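Local coordinates for cell division control protein 45 cdc45 putative (Entamoeba histolytica, PDB 6CC2) that probably serves, like Cdc45 of other eukaryotes, in chromosomal DNA replication as a RecJ-related component of the replicative helicase, at residues F82-G87 / I106-P111; D174-S179 / S490-N495; L238-L243 / V253-Q258; T249-K254 / P340-K345. One frame throughout, in Å; residues are numbered along the deposited sequence.

Overall arrangement
The four contacts fall into two pairs. Interaction 1 is buried at the ends of two strands of the six-stranded parallel sheet and rests on carboxylates that accept backbone and side-chain donors. Interaction 2 lies about 11 Å from it, centre to centre, and meets it through the small sheet of strands 109-110 and 177-178; it is a surface contact of apolar packing and one water. Interactions 3 and 4 share Val253 and Lys254 on strand 251-257, the middle of a three-stranded mixed sheet: interaction 3 is its partly buried parallel flank, held by a lysine on carbonyls, while interaction 4 is the buried antiparallel flank, rich in aromatic contacts.

Interaction 1 of 4, residues F82-G87 / I106-P111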
# COMPACT_ATOMS: atom_id res chain seq x y z
N PHE A 82 8.63 1.49 16.00
CA PHE A 82 8.25 2.26 14.83
C PHE A 82 8.16 1.28 13.67
O PHE A 82 9.15 0.59 13.35
CB PHE A 82 9.27 3.36 14.55
CG PHE A 82 9.42 4.36 15.67
CD1 PHE A 82 8.32 4.77 16.41
CD2 PHE A 82 10.66 4.87 15.99
CE1 PHE A 82 8.46 5.70 17.44
CE2 PHE A 82 10.80 5.80 17.02
CZ PHE A 82 9.69 6.21 17.75
N ILE A 83 6.97 1.18 13.06
CA ILE A 83 6.70 0.17 12.04
C ILE A 83 6.54 0.84 10.67
O ILE A 83 5.62 1.65 10.46
CB ILE A 83 5.45 -0.65 12.41
CG1 ILE A 83 5.69 -1.38 13.73
CG2 ILE A 83 5.10 -1.63 11.30
CD1 ILE A 83 4.47 -2.12 14.26
N ASP A 84 7.42 0.46 9.75
CA ASP A 84 7.45 0.91 8.34
C ASP A 84 7.68 2.41 8.23
O ASP A 84 7.32 3.04 7.25
CB ASP A 84 6.21 0.47 7.55
CG ASP A 84 6.56 -0.11 6.17
OD1 ASP A 84 7.77 -0.27 5.86
OD2 ASP A 84 5.64 -0.44 5.38
N CYS A 85 8.32 2.99 9.25
CA CYS A 85 8.78 4.36 9.21
C CYS A 85 9.96 4.49 10.17
O CYS A 85 10.26 3.56 10.93
CB CYS A 85 7.67 5.35 9.60
SG CYS A 85 7.02 5.12 11.28
N ALA A 86 10.65 5.63 10.07
CA ALA A 86 11.69 6.09 10.97
C ALA A 86 13.07 5.52 10.69
O ALA A 86 14.07 6.12 11.08
CB ALA A 86 11.34 5.77 12.43
N GLY A 87 13.16 4.38 10.01
CA GLY A 87 14.47 3.77 9.80
C GLY A 87 15.41 4.61 8.96
O GLY A 87 16.63 4.54 9.14
N ILE A 106 11.20 -1.38 12.90
CA ILE A 106 11.01 -2.42 11.90
C ILE A 106 10.49 -1.70 10.65
O ILE A 106 9.31 -1.35 10.57
CB ILE A 106 10.03 -3.50 12.34
CG1 ILE A 106 10.46 -4.14 13.65
CG2 ILE A 106 9.92 -4.61 11.27
CD1 ILE A 106 9.45 -5.14 14.22
N ASP A 107 11.37 -1.47 9.69
CA ASP A 107 11.06 -0.59 8.55
C ASP A 107 11.63 -1.22 7.29
O ASP A 107 12.77 -1.70 7.29
CB ASP A 107 11.66 0.80 8.79
CG ASP A 107 11.24 1.82 7.77
OD1 ASP A 107 10.57 1.45 6.78
OD2 ASP A 107 11.60 3.02 7.94
N SER A 108 10.84 -1.22 6.22
CA SER A 108 11.29 -1.81 4.97
C SER A 108 12.10 -0.86 4.09
O SER A 108 12.70 -1.32 3.12
CB SER A 108 10.08 -2.32 4.16
OG SER A 108 9.25 -1.23 3.74
N HIS A 109 12.12 0.44 4.41
CA HIS A 109 12.92 1.38 3.64
C HIS A 109 14.41 1.09 3.79
O HIS A 109 14.87 0.71 4.86
CB HIS A 109 12.66 2.82 4.12
CG HIS A 109 11.28 3.31 3.83
ND1 HIS A 109 10.21 3.09 4.67
CD2 HIS A 109 10.79 4.03 2.79
CE1 HIS A 109 9.12 3.64 4.16
NE2 HIS A 109 9.45 4.23 3.02
N ARG A 110 15.16 1.29 2.70
CA ARG A 110 16.62 1.18 2.73
C ARG A 110 17.20 2.29 1.86
O ARG A 110 16.55 2.76 0.93
CB ARG A 110 17.11 -0.18 2.20
CG ARG A 110 16.67 -1.38 3.01
CD ARG A 110 17.43 -1.48 4.33
NE ARG A 110 17.18 -2.78 4.95
CZ ARG A 110 16.05 -3.09 5.59
NH1 ARG A 110 15.89 -4.30 6.09
NH2 ARG A 110 15.08 -2.19 5.72
N PRO A 111 18.45 2.71 2.13
CA PRO A 111 19.29 2.32 3.28
C PRO A 111 18.81 2.90 4.60
O PRO A 111 18.07 3.88 4.63
CB PRO A 111 20.66 2.90 2.92
CG PRO A 111 20.35 4.07 2.05
CD PRO A 111 19.16 3.63 1.23
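Asp84 and Ser108 meet where two neighbouring parallel strands, 77-83 and 102-106, run out of the sheet into loops. The last strand pair, Ile83 with Ile106, is followed by a short and nearly straight bond from Asp84 N to Ile106 O (2.7 Å, 178°). Just beyond, Asp84 OD1 is gripped twice by one residue: Ser108 OG donates at 2.8 Å to its syn lone pair, and Ser108 N reaches it at 3.2 Å. Asp107, with CG anti to the backbone N (chi1 -172°), lays its carboxylate against residues 84-87. Its OD2 takes Gly87 N at 2.9 Å through the anti lone pair, while OD1 closes an Asx turn with His109 N and accepts His109 ND1 in the ring plane (2.7 Å). This buried half contrasts with the partly exposed end, where His109 brings only a ring edge to the other segment, its CE1 3.6 Å from Asp84 O. The run Asp107-Ser108-His109 recalls the DHH motif of RecJ-type phosphoesterases, relatives of Cdc45. Asp84 OD1 and Asp107 OD1 stand 3.4 Å apart, and the two donors on each probably make this approach of acceptors tolerable.

Interaction 2 of 4, residues D174-S179 / S490-N495; sequences DGEFYS and SVKTLN. With EDO (1,2-ethanediol), chain E.
Gly175 and Val491 come together carbonyl to carbonyl, with a water between, where the strand-forming segment 174-179 passes the short 3-10 turn that leads into helix 494-508. The first of these segments holds a classic beta bulge, in which Glu176 and Phe177 both face Arg110 across the small antiparallel sheet of strands 109-110 and 177-178. Followed from its start, the segment offers first the carbonyl of Gly175; the water lies 3.2 Å from Gly175 O and 2.7 Å from Val491 O, and it probably cannot serve every acceptor near it at once, so neither bond need be permanent. Val491 O also accepts Leu494 N in the backbone of the turn. At Glu176 side chains of the other segment enter the contact, which becomes more exposed. Glu176 O rests against Lys492 CG at 3.2 Å and against Val491 CG1 at 3.5 Å, and Glu176 CB packs on the same lysine methylene as the two chains cross obliquely. The lysine bends at chi3 (70°), and Lys492 NZ remains 4.5 Å from Glu176 OE1, too far for a salt bridge, though the charges probably still attract. Phe177 turns away, leaving little but its backbone N beside Val491 CG1. Tyr178 then returns to the contact from the other direction: its ring, which also meets that of His109, comes against the valine. There the ring carbon Tyr178 CE1 lies 4.0 Å from Val491 CG1, and the phenolic Tyr178 OH ends 3.8 Å from the other methyl, Val491 CG2.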
# COMPACT_ATOMS: atom_id res chain seq x y z
N ASP A 174 16.94 9.04 3.93
CA ASP A 174 17.94 8.40 3.10
C ASP A 174 17.36 7.29 2.23
O ASP A 174 18.11 6.63 1.51
CB ASP A 174 19.06 7.82 3.97
CG ASP A 174 19.90 8.90 4.63
OD1 ASP A 174 20.04 9.99 4.03
OD2 ASP A 174 20.42 8.66 5.73
N GLY A 175 16.04 7.09 2.28
CA GLY A 175 15.46 5.94 1.61
C GLY A 175 15.64 6.01 0.10
O GLY A 175 15.46 7.07 -0.52
N GLU A 176 16.00 4.87 -0.49
CA GLU A 176 16.16 4.74 -1.93
C GLU A 176 15.45 3.54 -2.52
O GLU A 176 15.27 3.49 -3.73
CB GLU A 176 17.66 4.67 -2.33
CG GLU A 176 18.46 5.90 -1.97
CD GLU A 176 19.94 5.77 -2.33
OE1 GLU A 176 20.28 4.89 -3.15
OE2 GLU A 176 20.75 6.55 -1.79
N PHE A 177 15.06 2.56 -1.72
CA PHE A 177 14.35 1.40 -2.22
C PHE A 177 13.73 0.68 -1.03
O PHE A 177 13.87 1.12 0.11
CB PHE A 177 15.28 0.46 -3.01
CG PHE A 177 16.47 -0.00 -2.25
CD1 PHE A 177 17.61 0.76 -2.20
CD2 PHE A 177 16.43 -1.20 -1.54
CE1 PHE A 177 18.71 0.34 -1.49
CE2 PHE A 177 17.55 -1.62 -0.84
CZ PHE A 177 18.66 -0.85 -0.81
N TYR A 178 12.99 -0.39 -1.31
CA TYR A 178 12.28 -1.16 -0.31
C TYR A 178 12.84 -2.58 -0.25
O TYR A 178 13.09 -3.21 -1.30
CB TYR A 178 10.77 -1.23 -0.57
CG TYR A 178 10.12 0.13 -0.62
CD1 TYR A 178 10.13 0.88 -1.80
CD2 TYR A 178 9.53 0.67 0.48
CE1 TYR A 178 9.56 2.12 -1.85
CE2 TYR A 178 8.93 1.92 0.44
CZ TYR A 178 8.96 2.64 -0.74
OH TYR A 178 8.37 3.89 -0.79
N SER A 179 13.05 -3.06 0.97
CA SER A 179 13.55 -4.40 1.22
C SER A 179 12.47 -5.24 1.88
O SER A 179 11.27 -5.06 1.62
CB SER A 179 14.82 -4.33 2.05
OG SER A 179 15.47 -5.61 2.10
N SER A 490 9.10 6.38 -7.20
CA SER A 490 9.87 7.62 -7.19
C SER A 490 10.50 7.92 -5.83
O SER A 490 10.87 9.07 -5.57
CB SER A 490 8.98 8.80 -7.60
OG SER A 490 8.28 8.54 -8.80
N VAL A 491 10.66 6.91 -4.97
CA VAL A 491 11.09 7.17 -3.59
C VAL A 491 12.47 7.82 -3.56
O VAL A 491 12.79 8.58 -2.64
CB VAL A 491 11.07 5.86 -2.77
CG1 VAL A 491 12.04 4.85 -3.34
CG2 VAL A 491 11.37 6.12 -1.28
N LYS A 492 13.32 7.54 -4.55
CA LYS A 492 14.68 8.06 -4.53
C LYS A 492 14.70 9.59 -4.60
O LYS A 492 15.68 10.21 -4.17
CB LYS A 492 15.51 7.49 -5.69
CG LYS A 492 16.04 6.10 -5.45
CD LYS A 492 17.04 5.69 -6.53
CE LYS A 492 18.35 6.47 -6.41
NZ LYS A 492 19.37 6.01 -7.41
N THR A 493 13.67 10.20 -5.17
CA THR A 493 13.61 11.64 -5.32
C THR A 493 12.53 12.27 -4.43
O THR A 493 12.13 13.42 -4.66
CB THR A 493 13.38 12.03 -6.79
OG1 THR A 493 12.19 11.40 -7.29
CG2 THR A 493 14.58 11.61 -7.63
N LEU A 494 12.06 11.53 -3.43
CA LEU A 494 10.99 12.05 -2.58
C LEU A 494 11.47 13.22 -1.73
O LEU A 494 10.70 14.17 -1.51
CB LEU A 494 10.45 10.93 -1.69
CG LEU A 494 9.38 11.35 -0.67
CD1 LEU A 494 8.18 11.97 -1.34
CD2 LEU A 494 8.96 10.15 0.15
N ASN A 495 12.71 13.16 -1.24
CA ASN A 495 13.26 14.29 -0.50
C ASN A 495 13.11 15.58 -1.29
O ASN A 495 12.64 16.60 -0.76
CB ASN A 495 14.75 14.06 -0.18
CG ASN A 495 14.96 13.19 1.02
OD1 ASN A 495 14.03 12.89 1.76
ND2 ASN A 495 16.22 12.80 1.24
C1 EDO E . 14.97 -6.28 -3.45
O1 EDO E . 15.57 -5.08 -2.95
C2 EDO E . 13.79 -6.68 -2.57
O2 EDO E . 12.81 -5.64 -2.56
O HOH W 1 12.96 8.94 0.06

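Interaction 3 of 4, residues L238-L243 / V253-Q258. With EDO (1,2-ethanediol), chain K.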
# COMPACT_ATOMS: atom_id res chain seq x y z
N LEU A 238 -0.17 -25.59 -6.42
CA LEU A 238 -1.22 -26.25 -7.16
C LEU A 238 -1.44 -25.56 -8.50
O LEU A 238 -1.08 -24.40 -8.71
CB LEU A 238 -2.51 -26.26 -6.34
CG LEU A 238 -2.35 -26.90 -4.96
CD1 LEU A 238 -3.59 -26.65 -4.10
CD2 LEU A 238 -2.07 -28.38 -5.08
N GLU A 239 -2.04 -26.31 -9.43
CA GLU A 239 -2.23 -25.81 -10.79
C GLU A 239 -3.34 -24.77 -10.84
O GLU A 239 -4.25 -24.73 -10.00
CB GLU A 239 -2.55 -26.98 -11.74
CG GLU A 239 -1.43 -27.99 -11.89
CD GLU A 239 -1.80 -29.12 -12.84
OE1 GLU A 239 -2.81 -28.99 -13.56
OE2 GLU A 239 -1.08 -30.14 -12.86
N ILE A 240 -3.27 -23.94 -11.89
CA ILE A 240 -4.21 -22.83 -12.02
C ILE A 240 -5.63 -23.32 -12.17
O ILE A 240 -6.58 -22.60 -11.83
CB ILE A 240 -3.81 -21.91 -13.19
CG1 ILE A 240 -4.58 -20.60 -13.12
CG2 ILE A 240 -4.07 -22.61 -14.53
CD1 ILE A 240 -3.95 -19.49 -13.95
N THR A 241 -5.82 -24.54 -12.67
CA THR A 241 -7.16 -25.11 -12.83
C THR A 241 -7.73 -25.68 -11.53
O THR A 241 -8.89 -26.10 -11.52
CB THR A 241 -7.14 -26.20 -13.90
OG1 THR A 241 -6.10 -27.14 -13.59
CG2 THR A 241 -6.89 -25.62 -15.27
N ASP A 242 -6.95 -25.71 -10.45
CA ASP A 242 -7.39 -26.31 -9.21
C ASP A 242 -8.34 -25.38 -8.47
O ASP A 242 -8.00 -24.22 -8.20
CB ASP A 242 -6.18 -26.64 -8.32
CG ASP A 242 -6.48 -27.69 -7.27
OD1 ASP A 242 -7.62 -27.71 -6.75
OD2 ASP A 242 -5.58 -28.50 -6.98
N LEU A 243 -9.53 -25.88 -8.14
CA LEU A 243 -10.51 -25.08 -7.41
C LEU A 243 -10.43 -25.29 -5.90
O LEU A 243 -11.19 -24.66 -5.16
CB LEU A 243 -11.92 -25.40 -7.91
CG LEU A 243 -12.20 -24.92 -9.34
CD1 LEU A 243 -13.54 -25.46 -9.84
CD2 LEU A 243 -12.16 -23.40 -9.45
N VAL A 253 -1.29 -22.82 -1.82
CA VAL A 253 -0.77 -21.97 -2.88
C VAL A 253 -1.13 -22.59 -4.21
O VAL A 253 -0.96 -23.80 -4.40
CB VAL A 253 0.77 -21.82 -2.77
CG1 VAL A 253 1.32 -21.09 -3.99
CG2 VAL A 253 1.13 -21.08 -1.51
N LYS A 254 -1.60 -21.77 -5.15
CA LYS A 254 -1.83 -22.24 -6.50
C LYS A 254 -1.42 -21.15 -7.48
O LYS A 254 -1.49 -19.96 -7.16
CB LYS A 254 -3.28 -22.66 -6.76
CG LYS A 254 -4.29 -21.57 -6.62
CD LYS A 254 -5.63 -21.98 -7.23
CE LYS A 254 -5.70 -21.63 -8.70
NZ LYS A 254 -7.07 -21.81 -9.25
N MSE A 255 -0.99 -21.57 -8.67
CA MSE A 255 -0.76 -20.64 -9.79
C MSE A 255 -2.06 -19.91 -10.06
O MSE A 255 -3.12 -20.50 -10.00
CB MSE A 255 -0.27 -21.39 -11.02
CG MSE A 255 0.06 -20.48 -12.21
SE MSE A 255 1.50 -19.18 -11.83
CE MSE A 255 2.78 -20.41 -10.98
N ASP A 256 -1.97 -18.62 -10.35
CA ASP A 256 -3.17 -17.80 -10.44
C ASP A 256 -2.97 -16.73 -11.51
O ASP A 256 -1.85 -16.44 -11.93
CB ASP A 256 -3.48 -17.17 -9.09
CG ASP A 256 -4.95 -16.81 -8.92
OD1 ASP A 256 -5.76 -17.20 -9.78
OD2 ASP A 256 -5.27 -16.14 -7.91
N CYS A 257 -4.08 -16.16 -11.96
CA CYS A 257 -4.10 -15.05 -12.92
C CYS A 257 -4.42 -13.77 -12.17
O CYS A 257 -5.56 -13.57 -11.72
CB CYS A 257 -5.12 -15.34 -14.02
SG CYS A 257 -5.14 -14.07 -15.30
N GLN A 258 -3.44 -12.89 -12.04
CA GLN A 258 -3.52 -11.82 -11.04
C GLN A 258 -4.24 -10.58 -11.58
O GLN A 258 -3.72 -9.47 -11.59
CB GLN A 258 -2.13 -11.46 -10.54
CG GLN A 258 -1.42 -12.62 -9.86
CD GLN A 258 -2.18 -13.14 -8.67
OE1 GLN A 258 -3.12 -12.50 -8.18
NE2 GLN A 258 -1.76 -14.28 -8.16
C1 EDO K . -8.05 -17.46 -12.17
O1 EDO K . -8.00 -18.83 -12.56
C2 EDO K . -9.13 -17.27 -11.11
O2 EDO K . -8.90 -18.17 -10.02
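Leu238 and Lys254 stand side by side on one face of the sheet, CB to CB at 3.7 Å, but their chains part from there. Leu238 CG abuts Val253 O end-on, at 3.4 Å. The lysine has CG between the backbone N and the carbonyl carbon (chi1 62°) and a bend at chi3 (-88°), which together bring its ammonium to the side of the turn formed by residues 239-242, within reach of its carbonyls. There Lys254 NZ donates to two main-chain oxygens, Ile240 O at 2.7 Å, reached from above the carbonyl plane, and Asp242 O at 2.8 Å. The turn is a type I beta turn, closed by Asp242 N on Glu239 O, and it follows the short parallel pairing of strand 237-238 with strand 251-257, whose bonds are Leu238 N to Val253 O and Met255 N to Leu238 O. Ile240 lies lengthwise over the next residues: its CB packs on CB of the selenomethionine Met255 at 4.2 Å, and CD1 extends to Cys257 CB. Beneath it Met255 O is buried without a hydrogen-bond partner, and meets Ile240 CA instead at 3.3 Å. Asp256 OD2 accepts from Ser341 OG and forms a salt bridge with Arg263, while OD1 receives a weak bond from a bound ethanediol.

Interaction 4 of 4, residues T249-K254 / P340-K345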
# COMPACT_ATOMS: atom_id res chain seq x y z
N THR A 249 -5.24 -28.88 3.66
CA THR A 249 -4.55 -27.92 4.52
C THR A 249 -5.39 -26.65 4.66
O THR A 249 -6.17 -26.32 3.76
CB THR A 249 -3.18 -27.59 3.92
OG1 THR A 249 -3.35 -27.12 2.58
CG2 THR A 249 -2.27 -28.84 3.93
N PRO A 250 -5.30 -25.95 5.79
CA PRO A 250 -6.08 -24.72 5.96
C PRO A 250 -5.61 -23.55 5.13
O PRO A 250 -6.34 -22.55 5.06
CB PRO A 250 -5.92 -24.39 7.46
CG PRO A 250 -4.69 -25.13 7.86
CD PRO A 250 -4.73 -26.40 7.07
N MSE A 251 -4.41 -23.62 4.57
CA MSE A 251 -3.89 -22.62 3.65
C MSE A 251 -3.26 -23.40 2.50
O MSE A 251 -2.91 -24.58 2.67
CB MSE A 251 -2.87 -21.71 4.32
CG MSE A 251 -3.44 -20.85 5.46
SE MSE A 251 -2.08 -20.00 6.60
CE MSE A 251 -1.49 -21.55 7.58
N CYS A 252 -3.10 -22.76 1.34
CA CYS A 252 -2.46 -23.42 0.21
C CYS A 252 -1.99 -22.36 -0.78
O CYS A 252 -2.27 -21.17 -0.63
CB CYS A 252 -3.41 -24.41 -0.45
SG CYS A 252 -4.77 -23.61 -1.32
N VAL A 253 -1.29 -22.82 -1.82
CA VAL A 253 -0.77 -21.97 -2.88
C VAL A 253 -1.13 -22.59 -4.21
O VAL A 253 -0.96 -23.80 -4.40
CB VAL A 253 0.77 -21.82 -2.77
CG1 VAL A 253 1.32 -21.09 -3.99
CG2 VAL A 253 1.13 -21.08 -1.51
N LYS A 254 -1.60 -21.77 -5.15
CA LYS A 254 -1.83 -22.24 -6.50
C LYS A 254 -1.42 -21.15 -7.48
O LYS A 254 -1.49 -19.96 -7.16
CB LYS A 254 -3.28 -22.66 -6.76
CG LYS A 254 -4.29 -21.57 -6.62
CD LYS A 254 -5.63 -21.98 -7.23
CE LYS A 254 -5.70 -21.63 -8.70
NZ LYS A 254 -7.07 -21.81 -9.25
N PRO A 340 1.92 -17.24 -8.40
CA PRO A 340 1.24 -18.00 -7.35
C PRO A 340 0.48 -17.09 -6.40
O PRO A 340 0.93 -15.99 -6.07
CB PRO A 340 2.38 -18.74 -6.63
CG PRO A 340 3.59 -17.89 -6.87
CD PRO A 340 3.39 -17.34 -8.29
N SER A 341 -0.70 -17.53 -6.01
CA SER A 341 -1.52 -16.89 -4.99
C SER A 341 -1.53 -17.77 -3.73
O SER A 341 -1.58 -19.00 -3.82
CB SER A 341 -2.96 -16.71 -5.46
OG SER A 341 -3.10 -15.58 -6.30
N PHE A 342 -1.50 -17.12 -2.58
CA PHE A 342 -1.59 -17.78 -1.27
C PHE A 342 -3.03 -17.64 -0.77
O PHE A 342 -3.59 -16.54 -0.77
CB PHE A 342 -0.60 -17.12 -0.30
CG PHE A 342 -0.43 -17.84 0.99
CD1 PHE A 342 -1.34 -17.67 2.00
CD2 PHE A 342 0.65 -18.70 1.18
CE1 PHE A 342 -1.19 -18.36 3.21
CE2 PHE A 342 0.80 -19.39 2.36
CZ PHE A 342 -0.12 -19.21 3.39
N PHE A 343 -3.63 -18.76 -0.37
CA PHE A 343 -5.04 -18.80 -0.01
C PHE A 343 -5.22 -19.28 1.43
O PHE A 343 -4.46 -20.11 1.92
CB PHE A 343 -5.85 -19.74 -0.92
CG PHE A 343 -6.06 -19.24 -2.32
CD1 PHE A 343 -5.10 -19.43 -3.30
CD2 PHE A 343 -7.26 -18.63 -2.68
CE1 PHE A 343 -5.31 -18.99 -4.59
CE2 PHE A 343 -7.47 -18.18 -3.96
CZ PHE A 343 -6.50 -18.37 -4.93
N LYS A 344 -6.24 -18.77 2.10
CA LYS A 344 -6.69 -19.31 3.38
C LYS A 344 -8.16 -19.67 3.26
O LYS A 344 -8.95 -18.90 2.71
CB LYS A 344 -6.47 -18.30 4.51
CG LYS A 344 -7.01 -18.79 5.86
CD LYS A 344 -6.83 -17.73 6.93
CE LYS A 344 -7.61 -18.12 8.20
NZ LYS A 344 -7.16 -19.40 8.76
N LYS A 345 -8.52 -20.86 3.77
CA LYS A 345 -9.90 -21.32 3.75
C LYS A 345 -10.71 -20.67 4.88
O LYS A 345 -10.27 -20.65 6.03
CB LYS A 345 -9.95 -22.84 3.89
CG LYS A 345 -11.28 -23.46 3.50
CD LYS A 345 -11.21 -24.97 3.58
CE LYS A 345 -12.44 -25.63 3.01
NZ LYS A 345 -12.35 -27.11 3.11
O HOH W 2 -8.26 -21.99 7.03
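Pro250 O is held by two donors at the mouth of this strand pair: Lys345 N at 3.0 Å, almost straight (177°), and a water at 2.8 Å that also donates to Lys345 O. The backbone pairs Cys252 with Phe343 and Lys254 with Ser341 bond in both directions, the shortest being Phe343 N to Cys252 O and Ser341 N to Lys254 O. On the face of Met251, Val253 and Phe342, the Phe342 ring is the meeting point. The selenium of Met251, a selenomethionine, lies beside its edge, 3.8 Å from Phe342 CZ, a Met-aromatic contact, and Val253 CG2 touches Phe342 CD2 at 3.6 Å as the side chains cross at about a right angle. Phe342 CG, anti to the backbone N (chi1 -171°), sets the ring between these neighbours, and Cys252 O sits over one ring face, toward its rim. The other sheet face carries Cys252 and Phe343: the stem of Lys254 leans on one side of the phenyl, CG 3.4 Å from Phe343 CE1, and Cys252 SG packs on Phe343 CB. Helices 199-213 and 219-233 pack against the Met251 and Val253 side. This is the antiparallel half of a three-stranded mixed sheet, with strand 251-257 in the middle.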